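Local coordinates for protein fructokinase (Vibrio cholerae serotype O1, PDB 5F11) that phosphorylates fructose with ATP as a sugar kinase of the PfkB (ribokinase-like) family, here holding beta-D-fructofuranose in its active site, at residues V28-P33 against S99-D104; R111-M116 against N174-V179; F124-D129 against N148-S153; D260-G265 against K306-A311. One frame throughout, in Å; residues are numbered along the deposited sequence.

Contacts 1, 2 and 4 gather round one sugar; contact 3 stands apart. Contacts 1 and 2, with centres about 10 Å apart, share the small four-stranded sheet: strand 99-103 pairs with 28-33 in contact 1 and with 113-115 beside it, and 113-115 meets the loop 174-179 in contact 2. Both touch the fructose and the second subunit. Contact 4, whose centre lies about 12 Å from that of contact 1, approaches the sugar with Gly263, at the N-cap of helix 264-277, and touches contact 1 where Ile32 CD1 comes 3.9 Å from Gly307 N. Contact 3 lies about 24 Å from contact 1 and about 27 Å from contact 4, centre to centre, yet Asn148 ND2 joins it to Val179 O of contact 2.

Contact 1: V28-P33 against S99-D104; sequences VVDLIP and STVVVD. With FRU (beta-D-fructofuranose), chain B.
Asp30 and Val28 send their side chains to the same face of the sheet as Val101, and on that face lies the fructose. The Asp30 carboxylate takes the sugar with both oxygens, OD1 accepting from FRU O3 and OD2 from FRU O4, each at 2.8 Å. With chi1 at -70°, CG stands anti to the carbonyl carbon, and the end of the side chain leans back toward strand 99-103, OD1 coming 3.8 Å from Val101 CB. The branches Val28 CG2 and Val101 CG2 meet obliquely at 3.8 Å, and both lie near FRU O3. On the other face Leu31 CD2 touches Thr100 CG2 at 3.6 Å; there Leu31 also packs on Leu31 of the second subunit. Farther along, Ile32 and Val103 run side by side and point the same way, CG1 against CG2. Between the two layers of side chains the strands run parallel, their axes 21° apart, and four backbone bonds join them, the shortest from Leu31 N to Val101 O at 2.7 Å. Asp26, Gly45 and Ala46 also bond the sugar. Such a sheet, one face on the sugar, the other against the second subunit, corresponds to the lid of ribokinase and other dimeric relatives.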
loop_
_atom_site.group_PDB
_atom_site.type_symbol
_atom_site.label_atom_id
_atom_site.label_comp_id
_atom_site.label_asym_id
_atom_site.label_seq_id
_atom_site.Cartn_x
_atom_site.Cartn_y
_atom_site.Cartn_z
ATOM N N VAL A 28 -5.064 -2.707 10.187
ATOM C CA VAL A 28 -4.673 -2.718 8.780
ATOM C C VAL A 28 -5.800 -3.062 7.818
ATOM O O VAL A 28 -6.741 -3.776 8.154
ATOM C CB VAL A 28 -3.431 -3.626 8.492
ATOM C CG1 VAL A 28 -2.664 -3.966 9.778
ATOM C CG2 VAL A 28 -3.828 -4.890 7.751
ATOM N N VAL A 29 -5.693 -2.521 6.612
ATOM C CA VAL A 29 -6.595 -2.873 5.535
ATOM C C VAL A 29 -6.011 -4.057 4.776
ATOM O O VAL A 29 -4.909 -3.968 4.214
ATOM C CB VAL A 29 -6.819 -1.695 4.579
ATOM C CG1 VAL A 29 -7.728 -2.114 3.438
ATOM C CG2 VAL A 29 -7.416 -0.529 5.329
ATOM N N ASP A 30 -6.750 -5.164 4.793
ATOM C CA ASP A 30 -6.365 -6.387 4.107
ATOM C C ASP A 30 -6.943 -6.456 2.698
ATOM O O ASP A 30 -8.155 -6.536 2.509
ATOM C CB ASP A 30 -6.841 -7.607 4.895
ATOM C CG ASP A 30 -6.083 -7.807 6.185
ATOM O OD1 ASP A 30 -4.876 -7.476 6.238
ATOM O OD2 ASP A 30 -6.701 -8.306 7.153
ATOM N N LEU A 31 -6.059 -6.437 1.713
ATOM C CA LEU A 31 -6.443 -6.608 0.326
ATOM C C LEU A 31 -6.447 -8.105 0.053
ATOM O O LEU A 31 -5.415 -8.767 0.158
ATOM C CB LEU A 31 -5.453 -5.891 -0.599
ATOM C CG LEU A 31 -5.671 -4.411 -0.947
ATOM C CD1 LEU A 31 -6.730 -3.745 -0.090
ATOM C CD2 LEU A 31 -4.373 -3.639 -0.856
ATOM N N ILE A 32 -7.616 -8.644 -0.277
ATOM C CA ILE A 32 -7.777 -10.084 -0.409
ATOM C C ILE A 32 -8.369 -10.406 -1.774
ATOM O O ILE A 32 -9.385 -9.834 -2.156
ATOM C CB ILE A 32 -8.654 -10.638 0.743
ATOM C CG1 ILE A 32 -8.093 -10.169 2.093
ATOM C CG2 ILE A 32 -8.772 -12.161 0.675
ATOM C CD1 ILE A 32 -8.831 -10.699 3.309
ATOM N N PRO A 33 -7.708 -11.304 -2.526
ATOM C CA PRO A 33 -8.104 -11.685 -3.888
ATOM C C PRO A 33 -9.555 -12.142 -3.963
ATOM O O PRO A 33 -10.009 -12.876 -3.090
ATOM C CB PRO A 33 -7.176 -12.861 -4.204
ATOM C CG PRO A 33 -5.995 -12.639 -3.376
ATOM C CD PRO A 33 -6.503 -12.031 -2.096
ATOM N N SER A 99 -1.284 0.887 7.701
ATOM C CA SER A 99 -0.794 -0.410 7.232
ATOM C C SER A 99 -1.711 -0.991 6.140
ATOM O O SER A 99 -2.941 -0.899 6.222
ATOM C CB SER A 99 -0.648 -1.378 8.414
ATOM O OG SER A 99 -0.024 -2.602 8.052
ATOM N N THR A 100 -1.095 -1.561 5.109
ATOM C CA THR A 100 -1.810 -2.106 3.963
ATOM C C THR A 100 -1.189 -3.440 3.545
ATOM O O THR A 100 -0.024 -3.491 3.141
ATOM C CB THR A 100 -1.732 -1.149 2.767
ATOM O OG1 THR A 100 -2.309 0.113 3.118
ATOM C CG2 THR A 100 -2.455 -1.740 1.546
ATOM N N VAL A 101 -1.962 -4.516 3.636
ATOM C CA VAL A 101 -1.427 -5.852 3.399
ATOM C C VAL A 101 -2.163 -6.595 2.278
ATOM O O VAL A 101 -3.395 -6.612 2.214
ATOM C CB VAL A 101 -1.435 -6.710 4.695
ATOM C CG1 VAL A 101 -0.722 -8.042 4.474
ATOM C CG2 VAL A 101 -0.778 -5.963 5.847
ATOM N N VAL A 102 -1.382 -7.206 1.396
ATOM C CA VAL A 102 -1.901 -8.035 0.318
ATOM C C VAL A 102 -1.888 -9.499 0.751
ATOM O O VAL A 102 -0.844 -10.024 1.142
ATOM C CB VAL A 102 -1.029 -7.894 -0.956
ATOM C CG1 VAL A 102 -1.713 -8.549 -2.135
ATOM C CG2 VAL A 102 -0.751 -6.432 -1.262
ATOM N N VAL A 103 -3.037 -10.164 0.670
ATOM C CA VAL A 103 -3.114 -11.578 1.034
ATOM C C VAL A 103 -2.973 -12.540 -0.163
ATOM O O VAL A 103 -3.576 -12.345 -1.211
ATOM C CB VAL A 103 -4.413 -11.893 1.813
ATOM C CG1 VAL A 103 -4.403 -13.331 2.315
ATOM C CG2 VAL A 103 -4.575 -10.948 2.977
ATOM N N ASP A 104 -2.155 -13.573 0.014
ATOM C CA ASP A 104 -2.060 -14.683 -0.934
ATOM C C ASP A 104 -2.743 -15.919 -0.335
ATOM O O ASP A 104 -2.215 -16.552 0.580
ATOM C CB ASP A 104 -0.594 -14.993 -1.235
ATOM C CG ASP A 104 -0.423 -16.077 -2.283
ATOM O OD1 ASP A 104 0.601 -16.037 -2.998
ATOM O OD2 ASP A 104 -1.292 -16.966 -2.408
HETATM C C1 FRU B . -0.985 -8.259 10.553
HETATM C C2 FRU B . -1.894 -9.282 9.945
HETATM C C3 FRU B . -3.101 -8.615 9.372
HETATM C C4 FRU B . -4.117 -9.662 9.515
HETATM C C5 FRU B . -3.757 -10.197 10.850
HETATM C C6 FRU B . -4.318 -11.576 10.968
HETATM O O1 FRU B . -1.582 -7.605 11.615
HETATM O O2 FRU B . -1.151 -9.941 8.979
HETATM O O3 FRU B . -2.939 -8.244 8.061
HETATM O O4 FRU B . -5.397 -9.169 9.504
HETATM O O5 FRU B . -2.356 -10.187 10.920
HETATM O O6 FRU B . -3.802 -12.259 12.051
#

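Contact 2: R111-M116 against N174-V179. With FRU (beta-D-fructofuranose), chain B.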
loop_
_atom_site.group_PDB
_atom_site.type_symbol
_atom_site.label_atom_id
_atom_site.label_comp_id
_atom_site.label_asym_id
_atom_site.label_seq_id
_atom_site.Cartn_x
_atom_site.Cartn_y
_atom_site.Cartn_z
ATOM N N ARG A 111 3.181 -16.573 6.165
ATOM C CA ARG A 111 3.607 -16.714 4.771
ATOM C C ARG A 111 2.604 -16.190 3.730
ATOM O O ARG A 111 2.898 -16.159 2.528
ATOM C CB ARG A 111 3.918 -18.178 4.476
ATOM C CG ARG A 111 5.129 -18.723 5.203
ATOM C CD ARG A 111 5.488 -20.113 4.691
ATOM N NE ARG A 111 5.261 -20.241 3.250
ATOM C CZ ARG A 111 6.127 -19.871 2.309
ATOM N NH1 ARG A 111 5.823 -20.032 1.026
ATOM N NH2 ARG A 111 7.294 -19.340 2.647
ATOM N N SER A 112 1.419 -15.793 4.183
ATOM C CA SER A 112 0.371 -15.359 3.262
ATOM C C SER A 112 0.316 -13.839 3.138
ATOM O O SER A 112 -0.426 -13.303 2.316
ATOM C CB SER A 112 -0.994 -15.905 3.696
ATOM O OG SER A 112 -1.379 -15.367 4.954
ATOM N N PHE A 113 1.113 -13.146 3.940
ATOM C CA PHE A 113 1.056 -11.691 3.952
ATOM C C PHE A 113 2.215 -10.972 3.253
ATOM O O PHE A 113 3.375 -11.375 3.337
ATOM C CB PHE A 113 0.893 -11.190 5.383
ATOM C CG PHE A 113 -0.288 -11.774 6.082
ATOM C CD1 PHE A 113 -0.125 -12.735 7.065
ATOM C CD2 PHE A 113 -1.568 -11.386 5.740
ATOM C CE1 PHE A 113 -1.226 -13.287 7.707
ATOM C CE2 PHE A 113 -2.666 -11.933 6.383
ATOM C CZ PHE A 113 -2.492 -12.889 7.365
ATOM N N THR A 114 1.876 -9.900 2.553
ATOM C CA THR A 114 2.866 -9.007 1.987
ATOM C C THR A 114 2.565 -7.617 2.513
ATOM O O THR A 114 1.517 -7.052 2.210
ATOM C CB THR A 114 2.818 -9.000 0.449
ATOM O OG1 THR A 114 2.989 -10.336 -0.040
ATOM C CG2 THR A 114 3.922 -8.119 -0.119
ATOM N N PHE A 115 3.486 -7.072 3.302
ATOM C CA PHE A 115 3.282 -5.776 3.945
ATOM C C PHE A 115 3.749 -4.637 3.044
ATOM O O PHE A 115 4.932 -4.546 2.732
ATOM C CB PHE A 115 4.009 -5.735 5.295
ATOM C CG PHE A 115 3.367 -6.598 6.351
ATOM C CD1 PHE A 115 2.611 -6.029 7.358
ATOM C CD2 PHE A 115 3.506 -7.979 6.317
ATOM C CE1 PHE A 115 2.010 -6.813 8.310
ATOM C CE2 PHE A 115 2.913 -8.767 7.257
ATOM C CZ PHE A 115 2.160 -8.186 8.263
ATOM N N MET A 116 2.818 -3.773 2.636
ATOM C CA MET A 116 3.106 -2.739 1.642
ATOM C C MET A 116 3.591 -1.409 2.229
ATOM O O MET A 116 4.153 -0.574 1.509
ATOM C CB MET A 116 1.899 -2.511 0.731
ATOM C CG MET A 116 1.576 -3.705 -0.161
ATOM S SD MET A 116 3.002 -4.333 -1.088
ATOM C CE MET A 116 3.427 -2.927 -2.123
ATOM N N ASN A 174 2.232 -13.903 17.186
ATOM C CA ASN A 174 1.598 -13.554 15.912
ATOM C C ASN A 174 2.620 -12.981 14.922
ATOM O O ASN A 174 2.502 -11.836 14.476
ATOM C CB ASN A 174 0.456 -12.556 16.155
ATOM C CG ASN A 174 -0.441 -12.380 14.941
ATOM O OD1 ASN A 174 -1.123 -13.320 14.503
ATOM N ND2 ASN A 174 -0.446 -11.171 14.385
ATOM N N LEU A 175 3.630 -13.786 14.601
ATOM C CA LEU A 175 4.856 -13.312 13.955
ATOM C C LEU A 175 4.676 -12.886 12.504
ATOM O O LEU A 175 4.060 -13.604 11.714
ATOM C CB LEU A 175 5.936 -14.397 14.019
ATOM C CG LEU A 175 6.428 -14.902 15.380
ATOM C CD1 LEU A 175 7.625 -15.840 15.201
ATOM C CD2 LEU A 175 6.771 -13.743 16.314
ATOM N N ARG A 176 5.228 -11.719 12.164
ATOM C CA ARG A 176 5.301 -11.236 10.782
ATOM C C ARG A 176 6.670 -10.598 10.576
ATOM O O ARG A 176 6.845 -9.379 10.739
ATOM C CB ARG A 176 4.207 -10.211 10.470
ATOM C CG ARG A 176 2.806 -10.641 10.857
ATOM C CD ARG A 176 2.216 -11.694 9.926
ATOM N NE ARG A 176 0.804 -11.866 10.243
ATOM C CZ ARG A 176 0.325 -12.791 11.068
ATOM N NH1 ARG A 176 1.144 -13.671 11.629
ATOM N NH2 ARG A 176 -0.980 -12.838 11.320
ATOM N N GLU A 177 7.626 -11.434 10.200
ATOM C CA GLU A 177 9.036 -11.068 10.196
ATOM C C GLU A 177 9.455 -9.870 9.328
ATOM O O GLU A 177 10.325 -9.094 9.721
ATOM C CB GLU A 177 9.864 -12.282 9.811
ATOM C CG GLU A 177 11.332 -12.037 9.901
ATOM C CD GLU A 177 12.102 -13.205 9.398
ATOM O OE1 GLU A 177 12.651 -13.095 8.287
ATOM O OE2 GLU A 177 12.143 -14.234 10.108
ATOM N N GLU A 178 8.849 -9.726 8.156
ATOM C CA GLU A 178 9.265 -8.694 7.210
ATOM C C GLU A 178 9.008 -7.275 7.719
ATOM O O GLU A 178 9.494 -6.304 7.140
ATOM C CB GLU A 178 8.593 -8.898 5.844
ATOM C CG GLU A 178 7.114 -8.566 5.822
ATOM C CD GLU A 178 6.488 -8.746 4.444
ATOM O OE1 GLU A 178 6.439 -7.761 3.675
ATOM O OE2 GLU A 178 6.042 -9.872 4.133
ATOM N N VAL A 179 8.235 -7.158 8.791
ATOM C CA VAL A 179 7.957 -5.862 9.399
ATOM C C VAL A 179 9.199 -5.309 10.129
ATOM O O VAL A 179 9.383 -4.095 10.244
ATOM C CB VAL A 179 6.756 -5.963 10.371
ATOM C CG1 VAL A 179 6.451 -4.620 11.019
ATOM C CG2 VAL A 179 5.533 -6.486 9.635
HETATM C C1 FRU B . -0.985 -8.259 10.553
HETATM C C2 FRU B . -1.894 -9.282 9.945
HETATM C C3 FRU B . -3.101 -8.615 9.372
HETATM C C4 FRU B . -4.117 -9.662 9.515
HETATM C C5 FRU B . -3.757 -10.197 10.850
HETATM C C6 FRU B . -4.318 -11.576 10.968
HETATM O O1 FRU B . -1.582 -7.605 11.615
HETATM O O2 FRU B . -1.151 -9.941 8.979
HETATM O O3 FRU B . -2.939 -8.244 8.061
HETATM O O4 FRU B . -5.397 -9.169 9.504
HETATM O O5 FRU B . -2.356 -10.187 10.920
HETATM O O6 FRU B . -3.802 -12.259 12.051
#
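Arg176 passes Phe115 with its CB and CG and reaches the fructose beside Phe113, with Asn174 and Leu175 steadying it from its own loop. Asn174 OD1 takes a weak bond from Arg176 NH2, while its ND2 lies over one face of the guanidinium. Leu175 O accepts from Arg176 NH1 at 2.9 Å, so neighbouring backbone limits the rotation of the group. CB and CG of Arg176 lie against Phe115 CZ, both at 3.6 Å; the bend at chi2 (-74°) turns CD toward Phe113 CD1 and the guanidinium toward the sugar. The guanidinium and Phe113 ring planes are 9° apart, with CE1 over one guanidinium face. NE then gives FRU O2 an almost straight bond of 3.0 Å, and NH2 bonds FRU O5; O2 in turn sits over the centre of the Phe113 ring. Glu178 extends beyond CG to the edge of Phe115, and its OE1 receives Phe115 N at 3.1 Å from above the carboxylate plane. Last comes Val179, whose CG2 rests over the face of Phe115, 3.7 Å from the ring centroid, in a CH-pi contact. Lid aromatics packed against a sugar-binding arginine of the main domain wall the fructose pocket of this PfkB-family kinase.

Contact 3: F124-D129 against N148-S153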
loop_
_atom_site.group_PDB
_atom_site.type_symbol
_atom_site.label_atom_id
_atom_site.label_comp_id
_atom_site.label_asym_id
_atom_site.label_seq_id
_atom_site.Cartn_x
_atom_site.Cartn_y
_atom_site.Cartn_z
ATOM N N PHE A 124 4.909 4.098 15.166
ATOM C CA PHE A 124 5.292 5.371 15.753
ATOM C C PHE A 124 4.473 5.676 16.998
ATOM O O PHE A 124 4.340 6.827 17.409
ATOM C CB PHE A 124 5.207 6.480 14.704
ATOM C CG PHE A 124 6.223 6.327 13.612
ATOM C CD1 PHE A 124 5.954 5.535 12.504
ATOM C CD2 PHE A 124 7.473 6.935 13.720
ATOM C CE1 PHE A 124 6.909 5.378 11.511
ATOM C CE2 PHE A 124 8.429 6.781 12.732
ATOM C CZ PHE A 124 8.155 6.002 11.630
ATOM N N LEU A 125 3.944 4.617 17.597
ATOM C CA LEU A 125 3.227 4.710 18.855
ATOM C C LEU A 125 4.117 5.352 19.904
ATOM O O LEU A 125 5.211 4.855 20.181
ATOM C CB LEU A 125 2.819 3.318 19.336
ATOM C CG LEU A 125 2.016 3.322 20.636
ATOM C CD1 LEU A 125 0.576 3.695 20.359
ATOM C CD2 LEU A 125 2.098 1.983 21.332
ATOM N N GLN A 126 3.650 6.458 20.479
ATOM C CA GLN A 126 4.410 7.165 21.510
ATOM C C GLN A 126 3.823 7.016 22.906
ATOM O O GLN A 126 2.671 6.607 23.074
ATOM C CB GLN A 126 4.562 8.642 21.162
ATOM C CG GLN A 126 5.680 8.906 20.184
ATOM C CD GLN A 126 5.208 9.686 18.985
ATOM O OE1 GLN A 126 5.597 9.402 17.848
ATOM N NE2 GLN A 126 4.358 10.682 19.227
ATOM N N LEU A 127 4.643 7.349 23.897
ATOM C CA LEU A 127 4.295 7.210 25.303
ATOM C C LEU A 127 2.999 7.921 25.643
ATOM O O LEU A 127 2.195 7.410 26.424
ATOM C CB LEU A 127 5.418 7.746 26.196
ATOM C CG LEU A 127 6.713 6.936 26.306
ATOM C CD1 LEU A 127 7.653 7.636 27.264
ATOM C CD2 LEU A 127 6.439 5.507 26.767
ATOM N N SER A 128 2.803 9.095 25.049
ATOM C CA SER A 128 1.618 9.911 25.315
ATOM C C SER A 128 0.328 9.304 24.746
ATOM O O SER A 128 -0.758 9.823 25.003
ATOM C CB SER A 128 1.805 11.326 24.779
ATOM O OG SER A 128 1.958 11.323 23.372
ATOM N N ASP A 129 0.451 8.222 23.977
ATOM C CA ASP A 129 -0.714 7.528 23.427
ATOM C C ASP A 129 -1.279 6.493 24.407
ATOM O O ASP A 129 -2.398 6.006 24.232
ATOM C CB ASP A 129 -0.374 6.831 22.103
ATOM C CG ASP A 129 -0.084 7.804 20.992
ATOM O OD1 ASP A 129 0.685 7.455 20.072
ATOM O OD2 ASP A 129 -0.619 8.925 21.043
ATOM N N ASN A 148 9.554 -2.201 15.578
ATOM C CA ASN A 148 10.469 -1.067 15.536
ATOM C C ASN A 148 10.178 0.003 16.592
ATOM O O ASN A 148 9.174 -0.043 17.300
ATOM C CB ASN A 148 10.470 -0.407 14.156
ATOM C CG ASN A 148 10.511 -1.408 13.024
ATOM O OD1 ASN A 148 11.581 -1.761 12.534
ATOM N ND2 ASN A 148 9.333 -1.863 12.587
ATOM N N GLN A 149 11.077 0.974 16.678
ATOM C CA GLN A 149 10.931 2.099 17.587
ATOM C C GLN A 149 10.243 3.258 16.857
ATOM O O GLN A 149 10.424 3.425 15.647
ATOM C CB GLN A 149 12.319 2.514 18.096
ATOM C CG GLN A 149 13.076 1.391 18.829
ATOM C CD GLN A 149 12.592 1.168 20.270
ATOM O OE1 GLN A 149 11.651 1.813 20.729
ATOM N NE2 GLN A 149 13.242 0.254 20.981
ATOM N N PRO A 150 9.479 4.090 17.590
ATOM C CA PRO A 150 9.337 4.059 19.052
ATOM C C PRO A 150 8.267 3.096 19.588
ATOM O O PRO A 150 8.107 2.998 20.810
ATOM C CB PRO A 150 8.995 5.515 19.392
ATOM C CG PRO A 150 8.288 6.022 18.174
ATOM C CD PRO A 150 8.850 5.286 16.993
ATOM N N SER A 151 7.573 2.373 18.713
ATOM C CA SER A 151 6.523 1.465 19.183
ATOM C C SER A 151 7.012 0.382 20.148
ATOM O O SER A 151 6.349 0.097 21.145
ATOM C CB SER A 151 5.755 0.815 18.023
ATOM O OG SER A 151 4.795 -0.110 18.523
ATOM N N ARG A 152 8.163 -0.218 19.851
ATOM C CA ARG A 152 8.704 -1.272 20.704
ATOM C C ARG A 152 8.801 -0.793 22.147
ATOM O O ARG A 152 8.177 -1.376 23.042
ATOM C CB ARG A 152 10.077 -1.749 20.206
ATOM C CG ARG A 152 10.646 -2.964 20.968
ATOM C CD ARG A 152 12.080 -3.294 20.533
ATOM N NE ARG A 152 12.197 -3.700 19.129
ATOM C CZ ARG A 152 13.353 -3.943 18.516
ATOM N NH1 ARG A 152 14.497 -3.809 19.181
ATOM N NH2 ARG A 152 13.376 -4.315 17.246
ATOM N N SER A 153 9.550 0.289 22.366
ATOM C CA SER A 153 9.763 0.786 23.730
ATOM C C SER A 153 8.481 1.377 24.321
ATOM O O SER A 153 8.248 1.297 25.534
ATOM C CB SER A 153 10.907 1.796 23.788
ATOM O OG SER A 153 10.606 2.967 23.037
#
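Pro150, which follows a cis peptide bond, sets its ring against Phe124 and Leu125, and its atoms can be taken in turn. CB lies 3.9 Å from Leu125 O. CG faces both that oxygen and Phe124 CA, each at 3.9 Å. CD, closing the ring onto the backbone N, comes 3.8 Å from Phe124 CA and also touches Phe124 CD2 at 3.9 Å, where the aromatic and the proline cross obliquely. Phe124 begins by pointing away from the helix segment; with chi1 at -67°, CG stands beside its own backbone N, and only the CD2 side of the ring makes this contact. One residue further on, Ser151 OG lies 4.0 Å and CB 4.1 Å from Leu125 CB, while OG itself bonds Ala145 O. No hydrogen bond joins the two segments directly, although Ser154 OG bonds both Leu125 O and Pro150 O. Within the second segment, Gln149 OE1 accepts from both Ser153 N (3.1 Å) and Ser153 OG (2.8 Å), so its side chain folds over the first turn of the helix. Here the loop between strands 113-115 and 138-142 packs on the start of helix 151-165, at the periphery of the alpha/beta fold.

Contact 4: D260-G265 against K306-A311. With NA (sodium ion), chain C; FRU (beta-D-fructofuranose), chain B.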
loop_
_atom_site.group_PDB
_atom_site.type_symbol
_atom_site.label_atom_id
_atom_site.label_comp_id
_atom_site.label_asym_id
_atom_site.label_seq_id
_atom_site.Cartn_x
_atom_site.Cartn_y
_atom_site.Cartn_z
ATOM N N ASP A 260 -11.534 -19.190 4.656
ATOM C CA ASP A 260 -10.486 -18.195 4.808
ATOM C C ASP A 260 -9.910 -18.259 6.201
ATOM O O ASP A 260 -10.562 -17.888 7.168
ATOM C CB ASP A 260 -10.998 -16.784 4.526
ATOM C CG ASP A 260 -9.898 -15.741 4.656
ATOM O OD1 ASP A 260 -10.180 -14.597 5.075
ATOM O OD2 ASP A 260 -8.741 -16.078 4.333
ATOM N N THR A 261 -8.671 -18.719 6.295
ATOM C CA THR A 261 -8.018 -18.903 7.582
ATOM C C THR A 261 -7.575 -17.568 8.173
ATOM O O THR A 261 -7.213 -17.499 9.328
ATOM C CB THR A 261 -6.805 -19.835 7.443
ATOM O OG1 THR A 261 -5.951 -19.347 6.400
ATOM C CG2 THR A 261 -7.255 -21.252 7.087
ATOM N N THR A 262 -7.611 -16.513 7.369
ATOM C CA THR A 262 -7.160 -15.190 7.805
ATOM C C THR A 262 -7.755 -14.709 9.134
ATOM O O THR A 262 -8.968 -14.539 9.257
ATOM C CB THR A 262 -7.422 -14.128 6.721
ATOM O OG1 THR A 262 -6.794 -14.536 5.501
ATOM C CG2 THR A 262 -6.875 -12.763 7.151
ATOM N N GLY A 263 -6.884 -14.493 10.122
ATOM C CA GLY A 263 -7.288 -13.943 11.402
ATOM C C GLY A 263 -7.967 -14.943 12.324
ATOM O O GLY A 263 -8.536 -14.561 13.360
ATOM N N ALA A 264 -7.917 -16.219 11.943
ATOM C CA ALA A 264 -8.503 -17.293 12.740
ATOM C C ALA A 264 -7.907 -17.331 14.144
ATOM O O ALA A 264 -8.638 -17.421 15.133
ATOM C CB ALA A 264 -8.313 -18.641 12.049
ATOM N N GLY A 265 -6.578 -17.269 14.223
ATOM C CA GLY A 265 -5.895 -17.191 15.503
ATOM C C GLY A 265 -6.332 -16.013 16.365
ATOM O O GLY A 265 -6.335 -16.104 17.586
ATOM N N LYS A 306 -14.398 -14.795 4.027
ATOM C CA LYS A 306 -13.197 -14.009 3.752
ATOM C C LYS A 306 -13.185 -12.764 4.629
ATOM O O LYS A 306 -14.241 -12.230 4.968
ATOM C CB LYS A 306 -13.142 -13.615 2.278
ATOM C CG LYS A 306 -13.118 -14.797 1.323
ATOM C CD LYS A 306 -12.871 -14.348 -0.110
ATOM C CE LYS A 306 -12.201 -15.456 -0.918
ATOM N NZ LYS A 306 -11.595 -14.940 -2.178
ATOM N N GLY A 307 -11.997 -12.318 5.017
ATOM C CA GLY A 307 -11.883 -11.188 5.916
ATOM C C GLY A 307 -11.787 -11.646 7.358
ATOM O O GLY A 307 -12.621 -12.425 7.831
ATOM N N ALA A 308 -10.756 -11.167 8.050
ATOM C CA ALA A 308 -10.524 -11.501 9.453
ATOM C C ALA A 308 -11.747 -11.264 10.337
ATOM O O ALA A 308 -12.018 -12.045 11.246
ATOM C CB ALA A 308 -9.320 -10.711 9.996
ATOM N N MET A 309 -12.495 -10.200 10.057
ATOM C CA MET A 309 -13.563 -9.756 10.949
ATOM C C MET A 309 -14.953 -10.187 10.524
ATOM O O MET A 309 -15.900 -10.096 11.299
ATOM C CB MET A 309 -13.569 -8.236 11.035
ATOM C CG MET A 309 -12.284 -7.634 11.537
ATOM S SD MET A 309 -12.540 -5.889 11.859
ATOM C CE MET A 309 -10.931 -5.468 12.601
ATOM N N THR A 310 -15.075 -10.619 9.278
ATOM C CA THR A 310 -16.377 -10.859 8.679
ATOM C C THR A 310 -17.234 -11.868 9.451
ATOM O O THR A 310 -18.407 -11.604 9.721
ATOM C CB THR A 310 -16.226 -11.299 7.212
ATOM O OG1 THR A 310 -15.244 -10.467 6.566
ATOM C CG2 THR A 310 -17.559 -11.197 6.485
ATOM N N ALA A 311 -16.636 -12.996 9.835
ATOM C CA ALA A 311 -17.386 -14.075 10.479
ATOM C C ALA A 311 -17.171 -14.216 11.996
ATOM O O ALA A 311 -17.575 -15.226 12.584
ATOM C CB ALA A 311 -17.124 -15.398 9.773
HETATM NA NA NA C . -11.971 -14.937 8.088
HETATM C C1 FRU B . -0.985 -8.259 10.553
HETATM C C2 FRU B . -1.894 -9.282 9.945
HETATM C C3 FRU B . -3.101 -8.615 9.372
HETATM C C4 FRU B . -4.117 -9.662 9.515
HETATM C C5 FRU B . -3.757 -10.197 10.850
HETATM C C6 FRU B . -4.318 -11.576 10.968
HETATM O O1 FRU B . -1.582 -7.605 11.615
HETATM O O2 FRU B . -1.151 -9.941 8.979
HETATM O O3 FRU B . -2.939 -8.244 8.061
HETATM O O4 FRU B . -5.397 -9.169 9.504
HETATM O O5 FRU B . -2.356 -10.187 10.920
HETATM O O6 FRU B . -3.802 -12.259 12.051
HETATM O O HOH W 1 -9.802 -12.109 13.067
#
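Hydrogen bonding across the contact rests on Asp260 OD1, which receives Gly307 N at 2.9 Å on the anti side of the carboxylate. The other oxygen, OD2, turns back to its own segment: Thr262 OG1 donates to it on the syn side at 2.7 Å, and Thr262 N adds a weak bond. Both carboxylate oxygens are thus engaged, which fixes the rotation of a buried group whose CG stands anti to the backbone N (chi1 -179°). A water spans the gap further on, donating to Gly263 O and to Ala308 O.

Close packing accompanies these bonds. Ala308 CA points its hydrogen at Thr262 O across 3.4 Å, and Ala308 CB lies 4.1 Å from Gly263 CA. Gly263 is the third residue of a type II turn closed by Ala264 N to Thr261 O (3.0 Å), and the N-cap of helix 264-277. This is the glycine-rich GAGD signature of PfkB kinases, whose helix start forms the anion hole in relatives; Gly263, Ala264 and Gly265 bind ADP in the nucleotide complex of this protein, and here Asp266 bonds the fructose.

Metal coordination involves the second segment: Gly307 O binds the sodium ion at 2.6 Å, alongside Ala302 O and Gln305 O. Among charged groups, Lys306 extends away from the loop 260-265, and its NZ bonds Pro33 O.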